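Local coordinates for protein putative L-alanine-DL-glutamate epimerase (Burkholderia xenovorans, PDB 3GO2) that binds magnesium and probably catalyses a racemisation or epimerisation, as a member of the mandelate racemase/muconate lactonizing enzyme family, at residues T142-V147 / F167-G172; H175-R178 / V183-Q186; I328-A333 / L367-R372. All coordinates share one frame; numbering follows the deposited sequence.

The three contacts follow one another along the chain, each closing before the next opens. Interactions 1 and 2 are neighbours, with centres about 15 Å apart: strands 161-168 and 175-176 pair antiparallel in one sheet, Ile168 N lies 2.9 Å from His175 O in a probable hydrogen bond, and the side chain of Phe167 packs on Ala176. Interaction 2 holds Arg178 and lies close to Asn165, residues that bind small dicarboxylates in structures of this protein; interaction 1 is a little further off. Interaction 3 belongs to a different sheet, where helix 323-335 packs on strand 366-368; its centre is about 36 Å from that of interaction 1 and 35 Å from that of interaction 2.

Interaction 1. Residues T142-V147 / F167-G172; sequences TDLDGV and FIHDDG
Asp143 and His169 mark the closest approach of the two backbones, CA to CA 6.8 Å, where the start of helix 144-156 faces the loop that leaves strand 161-168. Only one side chain of 167-172, the imidazole of His169, spans this separation, and no hydrogen bond crosses it. Leu144 lays its CD2 methyl over one face of that ring, 3.5 Å from the ring centroid and 6° off the normal, which is the geometry of a centred CH-pi contact. Leu144 CG lies beside the same ring, 3.7 Å from His169 ND1. Val147 comes in differently: its CG2 methyl stands near the ring plane, 3.7 Å from His169 CE1, and so meets an edge. The backbone carbon of Asp143 also lies by this edge. CG2 is the branch of Val147 that lies beside the backbone N, anti to the carbonyl carbon (chi1 170° places CG1 on the other side), which turns it to the imidazole. His169 NE2 is held from outside these segments by a hydrogen bond with ND1 of His202 on helix 193-210; face contact, edge contact and this bond together restrict the ring's rotation. Asp143 serves the helix instead. Its OD1 accepts from Gly146 N at 2.9 Å, with an N-H...O angle of 151° and the donor nearly in line with the C-O bond, a regular N-cap. Helix 193-210 also packs on this site, with Ala205 against both Leu144 and Val147. A helix start lying beside the end of the strand that follows it is consistent with the alpha/beta barrel of this family; the strand carries the ligand-binding residues Lys163 and Asn165, the latter's side chain about 10 Å from that of His169.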
loop_
_atom_site.group_PDB
_atom_site.type_symbol
_atom_site.label_atom_id
_atom_site.label_comp_id
_atom_site.label_asym_id
_atom_site.label_seq_id
_atom_site.Cartn_x
_atom_site.Cartn_y
_atom_site.Cartn_z
ATOM N N THR A 142 45.074 -9.242 21.707
ATOM C CA THR A 142 45.629 -7.925 21.377
ATOM C C THR A 142 46.018 -7.780 19.909
ATOM O O THR A 142 46.481 -6.714 19.503
ATOM C CB THR A 142 46.896 -7.634 22.218
ATOM O OG1 THR A 142 47.872 -8.623 21.894
ATOM C CG2 THR A 142 46.601 -7.679 23.700
ATOM N N ASP A 143 45.828 -8.821 19.102
ATOM C CA ASP A 143 46.187 -8.775 17.688
ATOM C C ASP A 143 45.454 -9.827 16.865
ATOM O O ASP A 143 44.692 -10.643 17.388
ATOM C CB ASP A 143 47.729 -8.908 17.500
ATOM C CG ASP A 143 48.294 -10.191 18.077
ATOM O OD1 ASP A 143 47.560 -11.172 18.299
ATOM O OD2 ASP A 143 49.525 -10.220 18.303
ATOM N N LEU A 144 45.696 -9.825 15.559
ATOM C CA LEU A 144 44.975 -10.732 14.672
ATOM C C LEU A 144 45.311 -12.191 14.946
ATOM O O LEU A 144 44.469 -13.065 14.799
ATOM C CB LEU A 144 45.211 -10.376 13.195
ATOM C CG LEU A 144 44.525 -9.118 12.652
ATOM C CD1 LEU A 144 45.105 -8.741 11.275
ATOM C CD2 LEU A 144 43.016 -9.331 12.547
ATOM N N ASP A 145 46.549 -12.473 15.355
ATOM C CA ASP A 145 46.898 -13.851 15.704
ATOM C C ASP A 145 46.082 -14.366 16.882
ATOM O O ASP A 145 45.695 -15.526 16.884
ATOM C CB ASP A 145 48.401 -13.992 15.991
ATOM C CG ASP A 145 49.256 -13.945 14.728
ATOM O OD1 ASP A 145 48.773 -14.241 13.604
ATOM O OD2 ASP A 145 50.449 -13.607 14.886
ATOM N N GLY A 146 45.802 -13.494 17.856
ATOM C CA GLY A 146 44.969 -13.821 19.015
ATOM C C GLY A 146 43.521 -14.086 18.635
ATOM O O GLY A 146 42.878 -15.017 19.148
ATOM N N VAL A 147 43.024 -13.278 17.704
ATOM C CA VAL A 147 41.688 -13.483 17.127
ATOM C C VAL A 147 41.604 -14.884 16.532
ATOM O O VAL A 147 40.678 -15.642 16.824
ATOM C CB VAL A 147 41.363 -12.387 16.085
ATOM C CG1 VAL A 147 40.093 -12.698 15.303
ATOM C CG2 VAL A 147 41.238 -11.032 16.777
ATOM N N PHE A 167 36.036 -4.440 15.222
ATOM C CA PHE A 167 37.338 -4.141 15.793
ATOM C C PHE A 167 38.283 -3.502 14.804
ATOM O O PHE A 167 38.354 -3.907 13.640
ATOM C CB PHE A 167 37.982 -5.401 16.382
ATOM C CG PHE A 167 37.291 -5.870 17.595
ATOM C CD1 PHE A 167 37.541 -5.260 18.815
ATOM C CD2 PHE A 167 36.309 -6.844 17.522
ATOM C CE1 PHE A 167 36.847 -5.659 19.926
ATOM C CE2 PHE A 167 35.625 -7.226 18.657
ATOM C CZ PHE A 167 35.910 -6.625 19.838
ATOM N N ILE A 168 39.007 -2.508 15.329
ATOM C CA ILE A 168 40.025 -1.777 14.598
ATOM C C ILE A 168 41.406 -2.268 15.042
ATOM O O ILE A 168 41.802 -2.095 16.216
ATOM C CB ILE A 168 39.938 -0.273 14.872
ATOM C CG1 ILE A 168 38.508 0.247 14.652
ATOM C CG2 ILE A 168 41.021 0.485 14.015
ATOM C CD1 ILE A 168 37.927 -0.031 13.270
ATOM N N HIS A 169 42.119 -2.845 14.086
ATOM C CA HIS A 169 43.407 -3.526 14.307
ATOM C C HIS A 169 44.612 -2.714 13.832
ATOM O O HIS A 169 45.715 -2.889 14.354
ATOM C CB HIS A 169 43.430 -4.873 13.570
ATOM C CG HIS A 169 42.630 -5.953 14.235
ATOM N ND1 HIS A 169 43.165 -6.800 15.181
ATOM C CD2 HIS A 169 41.336 -6.321 14.088
ATOM C CE1 HIS A 169 42.227 -7.649 15.585
ATOM N NE2 HIS A 169 41.108 -7.376 14.936
ATOM N N ASP A 170 44.418 -1.823 12.873
ATOM C CA ASP A 170 45.558 -1.199 12.181
ATOM C C ASP A 170 45.743 0.283 12.495
ATOM O O ASP A 170 46.386 1.009 11.715
ATOM C CB ASP A 170 45.466 -1.435 10.668
ATOM C CG ASP A 170 44.346 -0.647 10.006
ATOM O OD1 ASP A 170 43.611 0.095 10.706
ATOM O OD2 ASP A 170 44.222 -0.794 8.772
ATOM N N ASP A 171 45.212 0.727 13.630
ATOM C CA ASP A 171 45.357 2.103 14.059
ATOM C C ASP A 171 45.636 2.127 15.549
ATOM O O ASP A 171 44.814 2.553 16.357
ATOM C CB ASP A 171 44.112 2.923 13.722
ATOM C CG ASP A 171 44.272 4.386 14.084
ATOM O OD1 ASP A 171 45.378 4.920 13.864
ATOM O OD2 ASP A 171 43.312 4.980 14.615
ATOM N N GLY A 172 46.815 1.640 15.916
ATOM C CA GLY A 172 47.221 1.600 17.306
ATOM C C GLY A 172 46.799 0.293 17.959
ATOM O O GLY A 172 46.527 -0.687 17.252
#

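Interaction 2. Residues H175-R178 / V183-Q186; sequences HAWR and VPFQ
Trp177 carries its CG anti to the backbone N (chi1 -179°), and this brings the six-membered part of the indole back to Pro184 and Gln186 although its CB points away from 183-186. Gln186 likewise sets CG anti to its N and runs extended beyond it, so that the amide arrives at the far end of the indole. Pro184 crosses the ring at about a right angle: its CG lies 3.5 Å from Trp177 CZ3 and its CD 3.7 Å from the same atom, an apolar contact. Gln186 OE1 sits in the plane of the indole at its edge, 3.7 Å from Trp177 CZ2, with the amide plane steeply inclined to the ring. CB of Val183 lies over one face of the Arg178 guanidinium, a loose contact with NH2 4.3 Å from Val183 CG2. Between the backbones, Arg178 and Val183 form one antiparallel hydrogen-bonded pair. Arg178 N donates to Val183 O over 2.7 Å, a short but bent bond (N-H...O 137°); Val183 N returns a straighter one to Arg178 O at 3.1 Å (161°), approaching from well above the carbonyl plane. A cis peptide bond before Pro184 redirects the chain just after this bridge. Arg178 binds fumarate and 2-oxoglutarate in structures of this protein, although neither is bound here, and the bridge fixes the backbone from which its side chain springs, which probably helps to position it. The bridge closes a short hairpin-like loop beyond strand 175-176, an edge strand of its sheet within this chain: Trp177 still bonds through its backbone to Ile166 of strand 161-168, while 183-186 runs on toward helix 193-210, with Phe185 packing on Glu71 and Leu115 of two neighbouring subunits.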
loop_
_atom_site.group_PDB
_atom_site.type_symbol
_atom_site.label_atom_id
_atom_site.label_comp_id
_atom_site.label_asym_id
_atom_site.label_seq_id
_atom_site.Cartn_x
_atom_site.Cartn_y
_atom_site.Cartn_z
ATOM N N HIS A 175 41.243 -2.136 19.343
ATOM C CA HIS A 175 40.148 -1.524 20.089
ATOM C C HIS A 175 38.835 -1.675 19.332
ATOM O O HIS A 175 38.822 -1.848 18.117
ATOM C CB HIS A 175 40.432 -0.043 20.346
ATOM C CG HIS A 175 40.738 0.746 19.111
ATOM N ND1 HIS A 175 39.824 1.593 18.514
ATOM C CD2 HIS A 175 41.870 0.845 18.381
ATOM C CE1 HIS A 175 40.383 2.159 17.457
ATOM N NE2 HIS A 175 41.619 1.709 17.348
ATOM N N ALA A 176 37.753 -1.652 20.094
ATOM C CA ALA A 176 36.417 -1.858 19.552
ATOM C C ALA A 176 35.959 -0.589 18.896
ATOM O O ALA A 176 36.397 0.501 19.250
ATOM C CB ALA A 176 35.443 -2.271 20.639
ATOM N N TRP A 177 35.072 -0.754 17.937
ATOM C CA TRP A 177 34.446 0.332 17.208
ATOM C C TRP A 177 32.970 0.266 17.564
ATOM O O TRP A 177 32.241 -0.597 17.049
ATOM C CB TRP A 177 34.660 0.171 15.698
ATOM C CG TRP A 177 34.052 1.302 14.859
ATOM C CD1 TRP A 177 32.917 1.239 14.058
ATOM C CD2 TRP A 177 34.533 2.635 14.759
ATOM N NE1 TRP A 177 32.698 2.455 13.485
ATOM C CE2 TRP A 177 33.660 3.331 13.892
ATOM C CE3 TRP A 177 35.590 3.323 15.345
ATOM C CZ2 TRP A 177 33.830 4.677 13.581
ATOM C CZ3 TRP A 177 35.770 4.667 15.028
ATOM C CH2 TRP A 177 34.885 5.328 14.152
ATOM N N ARG A 178 32.535 1.180 18.440
ATOM C CA ARG A 178 31.174 1.182 19.002
ATOM C C ARG A 178 30.596 2.602 19.018
ATOM O O ARG A 178 30.040 3.056 20.033
ATOM C CB ARG A 178 31.160 0.626 20.428
ATOM C CG ARG A 178 31.715 -0.776 20.565
ATOM C CD ARG A 178 32.122 -1.050 21.977
ATOM N NE ARG A 178 30.982 -0.866 22.848
ATOM C CZ ARG A 178 31.037 -0.454 24.107
ATOM N NH1 ARG A 178 29.897 -0.303 24.788
ATOM N NH2 ARG A 178 32.201 -0.188 24.696
ATOM N N VAL A 183 31.463 5.169 21.780
ATOM C CA VAL A 183 32.860 4.773 21.902
ATOM C C VAL A 183 33.372 4.374 20.518
ATOM O O VAL A 183 33.247 3.222 20.116
ATOM C CB VAL A 183 33.059 3.644 22.922
ATOM C CG1 VAL A 183 34.547 3.338 23.042
ATOM C CG2 VAL A 183 32.489 4.044 24.280
ATOM N N PRO A 184 33.923 5.333 19.770
ATOM C CA PRO A 184 34.145 6.760 20.117
ATOM C C PRO A 184 32.902 7.621 19.870
ATOM O O PRO A 184 31.953 7.155 19.250
ATOM C CB PRO A 184 35.218 7.154 19.129
ATOM C CG PRO A 184 34.853 6.421 17.918
ATOM C CD PRO A 184 34.323 5.079 18.378
ATOM N N PHE A 185 32.929 8.872 20.326
ATOM C CA PHE A 185 31.820 9.773 20.063
ATOM C C PHE A 185 31.991 10.298 18.655
ATOM O O PHE A 185 32.867 11.146 18.374
ATOM C CB PHE A 185 31.769 10.926 21.054
ATOM C CG PHE A 185 30.625 11.879 20.798
ATOM C CD1 PHE A 185 29.323 11.503 21.092
ATOM C CD2 PHE A 185 30.845 13.120 20.239
ATOM C CE1 PHE A 185 28.276 12.348 20.848
ATOM C CE2 PHE A 185 29.772 13.986 19.993
ATOM C CZ PHE A 185 28.495 13.587 20.319
ATOM N N GLN A 186 31.178 9.770 17.752
ATOM C CA GLN A 186 31.165 10.158 16.350
ATOM C C GLN A 186 29.736 9.874 15.870
ATOM O O GLN A 186 29.442 8.864 15.223
ATOM C CB GLN A 186 32.199 9.354 15.562
ATOM C CG GLN A 186 32.392 9.839 14.163
ATOM C CD GLN A 186 33.398 8.988 13.424
ATOM O OE1 GLN A 186 33.032 8.185 12.564
ATOM N NE2 GLN A 186 34.675 9.120 13.796
#

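Interaction 3. Residues I328-A333 / L367-R372; sequences INANFA and LIIPDR
Asn331 and Pro370 are joined through water 1, and the flat amide of Asn331 meets the water through its OD1; no ring stacks across this contact. The water donates to Asn331 OD1 at 2.8 Å and to Pro370 O, also at 2.8 Å, bridging helix and loop. The same OD1 accepts from Tyr108 N, while Asn331 ND2 donates to Met327 O, one turn back in the helix. With bonds at both its oxygen and its nitrogen, the buried amide has its rotation fixed and its polar atoms satisfied. The direct contact is apolar and centres on Ala330, whose CB points at 367-372 and is met by two methyl groups. Leu367 CD2 lies 3.6 Å from Ala330 CB, and Ile369 CD1 lies 3.7 Å from it; CD1 also touches the helix backbone, 3.6 Å from Ala330 O. The CB of Leu367 points toward the helix, and CG anti to the backbone N (chi1 173°) carries CD2 onward to Ala330. In Ile369 it is the longer branch that makes the contact, turned back to the helix at chi2 (-49°). The small alanine permits a close approach, the CA atoms of Ala330 and Ile369 being 6.1 Å apart. The arrangement is plain helix-on-strand packing, away from the ligand and metal sites. Helix 323-335 rests on the sheet in which strand 366-368 pairs antiparallel with 118-123 and 362-363: Ala333 and Ile369 both touch Val119, Leu367 touches Val121, and helix 293-296 packs against Ile328 and Phe332.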
loop_
_atom_site.group_PDB
_atom_site.type_symbol
_atom_site.label_atom_id
_atom_site.label_comp_id
_atom_site.label_asym_id
_atom_site.label_seq_id
_atom_site.Cartn_x
_atom_site.Cartn_y
_atom_site.Cartn_z
ATOM N N ILE A 328 17.453 -18.865 32.886
ATOM C CA ILE A 328 16.151 -18.304 32.498
ATOM C C ILE A 328 15.901 -18.575 31.014
ATOM O O ILE A 328 14.856 -19.118 30.608
ATOM C CB ILE A 328 16.103 -16.789 32.821
ATOM C CG1 ILE A 328 16.047 -16.602 34.328
ATOM C CG2 ILE A 328 14.864 -16.086 32.217
ATOM C CD1 ILE A 328 16.263 -15.153 34.777
ATOM N N ASN A 329 16.896 -18.205 30.219
ATOM C CA ASN A 329 16.840 -18.374 28.773
ATOM C C ASN A 329 16.794 -19.837 28.353
ATOM O O ASN A 329 16.141 -20.184 27.359
ATOM C CB ASN A 329 18.001 -17.632 28.131
ATOM C CG ASN A 329 17.758 -16.146 28.044
ATOM O OD1 ASN A 329 16.719 -15.713 27.529
ATOM N ND2 ASN A 329 18.683 -15.351 28.569
ATOM N N ALA A 330 17.470 -20.718 29.099
ATOM C CA ALA A 330 17.400 -22.156 28.803
ATOM C C ALA A 330 15.975 -22.680 28.887
ATOM O O ALA A 330 15.565 -23.532 28.089
ATOM C CB ALA A 330 18.291 -22.949 29.739
ATOM N N ASN A 331 15.206 -22.193 29.857
ATOM C CA ASN A 331 13.844 -22.645 29.995
ATOM C C ASN A 331 12.927 -22.144 28.868
ATOM O O ASN A 331 12.078 -22.877 28.378
ATOM C CB ASN A 331 13.282 -22.288 31.379
ATOM C CG ASN A 331 13.795 -23.221 32.460
ATOM O OD1 ASN A 331 13.163 -24.240 32.747
ATOM N ND2 ASN A 331 14.946 -22.901 33.055
ATOM N N PHE A 332 13.109 -20.881 28.474
ATOM C CA PHE A 332 12.450 -20.332 27.292
ATOM C C PHE A 332 12.806 -21.148 26.053
ATOM O O PHE A 332 11.924 -21.555 25.277
ATOM C CB PHE A 332 12.909 -18.891 27.122
ATOM C CG PHE A 332 12.489 -18.249 25.834
ATOM C CD1 PHE A 332 11.212 -17.730 25.666
ATOM C CD2 PHE A 332 13.394 -18.113 24.799
ATOM C CE1 PHE A 332 10.853 -17.095 24.446
ATOM C CE2 PHE A 332 13.035 -17.492 23.607
ATOM C CZ PHE A 332 11.777 -16.971 23.447
ATOM N N ALA A 333 14.098 -21.379 25.867
ATOM C CA ALA A 333 14.595 -22.124 24.707
ATOM C C ALA A 333 14.070 -23.567 24.652
ATOM O O ALA A 333 13.860 -24.123 23.572
ATOM C CB ALA A 333 16.125 -22.140 24.716
ATOM N N LEU A 367 23.723 -26.592 25.170
ATOM C CA LEU A 367 23.410 -26.411 26.573
ATOM C C LEU A 367 22.437 -27.487 27.021
ATOM O O LEU A 367 21.424 -27.738 26.358
ATOM C CB LEU A 367 22.781 -25.030 26.809
ATOM C CG LEU A 367 22.220 -24.667 28.190
ATOM C CD1 LEU A 367 23.298 -24.641 29.287
ATOM C CD2 LEU A 367 21.506 -23.287 28.110
ATOM N N ILE A 368 22.727 -28.120 28.158
ATOM C CA ILE A 368 21.844 -29.128 28.730
ATOM C C ILE A 368 20.791 -28.385 29.534
ATOM O O ILE A 368 21.123 -27.519 30.334
ATOM C CB ILE A 368 22.625 -30.063 29.681
ATOM C CG1 ILE A 368 23.732 -30.780 28.934
ATOM C CG2 ILE A 368 21.674 -31.013 30.416
ATOM C CD1 ILE A 368 23.269 -31.601 27.853
ATOM N N ILE A 369 19.525 -28.690 29.304
ATOM C CA ILE A 369 18.430 -28.027 30.033
ATOM C C ILE A 369 18.226 -28.754 31.350
ATOM O O ILE A 369 17.963 -29.958 31.348
ATOM C CB ILE A 369 17.130 -28.077 29.216
ATOM C CG1 ILE A 369 17.355 -27.440 27.848
ATOM C CG2 ILE A 369 15.948 -27.387 29.988
ATOM C CD1 ILE A 369 18.014 -26.110 27.885
ATOM N N PRO A 370 18.378 -28.044 32.469
ATOM C CA PRO A 370 18.244 -28.674 33.785
ATOM C C PRO A 370 16.797 -29.045 34.082
ATOM O O PRO A 370 15.885 -28.571 33.385
ATOM C CB PRO A 370 18.746 -27.586 34.747
ATOM C CG PRO A 370 18.499 -26.287 34.015
ATOM C CD PRO A 370 18.687 -26.603 32.556
ATOM N N ASP A 371 16.599 -29.869 35.109
ATOM C CA ASP A 371 15.266 -30.307 35.515
ATOM C C ASP A 371 14.974 -30.119 36.999
ATOM O O ASP A 371 14.218 -30.904 37.593
ATOM C CB ASP A 371 15.024 -31.752 35.088
ATOM C CG ASP A 371 15.941 -32.735 35.763
ATOM O OD1 ASP A 371 16.761 -32.325 36.616
ATOM O OD2 ASP A 371 15.841 -33.944 35.408
ATOM N N ARG A 372 15.506 -29.049 37.571
ATOM C CA ARG A 372 15.269 -28.702 38.964
ATOM C C ARG A 372 14.103 -27.729 39.076
ATOM O O ARG A 372 13.786 -27.045 38.103
ATOM C CB ARG A 372 16.514 -28.048 39.561
ATOM C CG ARG A 372 17.706 -29.008 39.662
ATOM C CD ARG A 372 18.939 -28.375 40.286
ATOM N NE ARG A 372 19.563 -27.476 39.335
ATOM C CZ ARG A 372 20.439 -27.831 38.399
ATOM N NH1 ARG A 372 20.828 -29.085 38.268
ATOM N NH2 ARG A 372 20.898 -26.929 37.551
HETATM O O HOH W 1 15.113 -25.935 33.691
#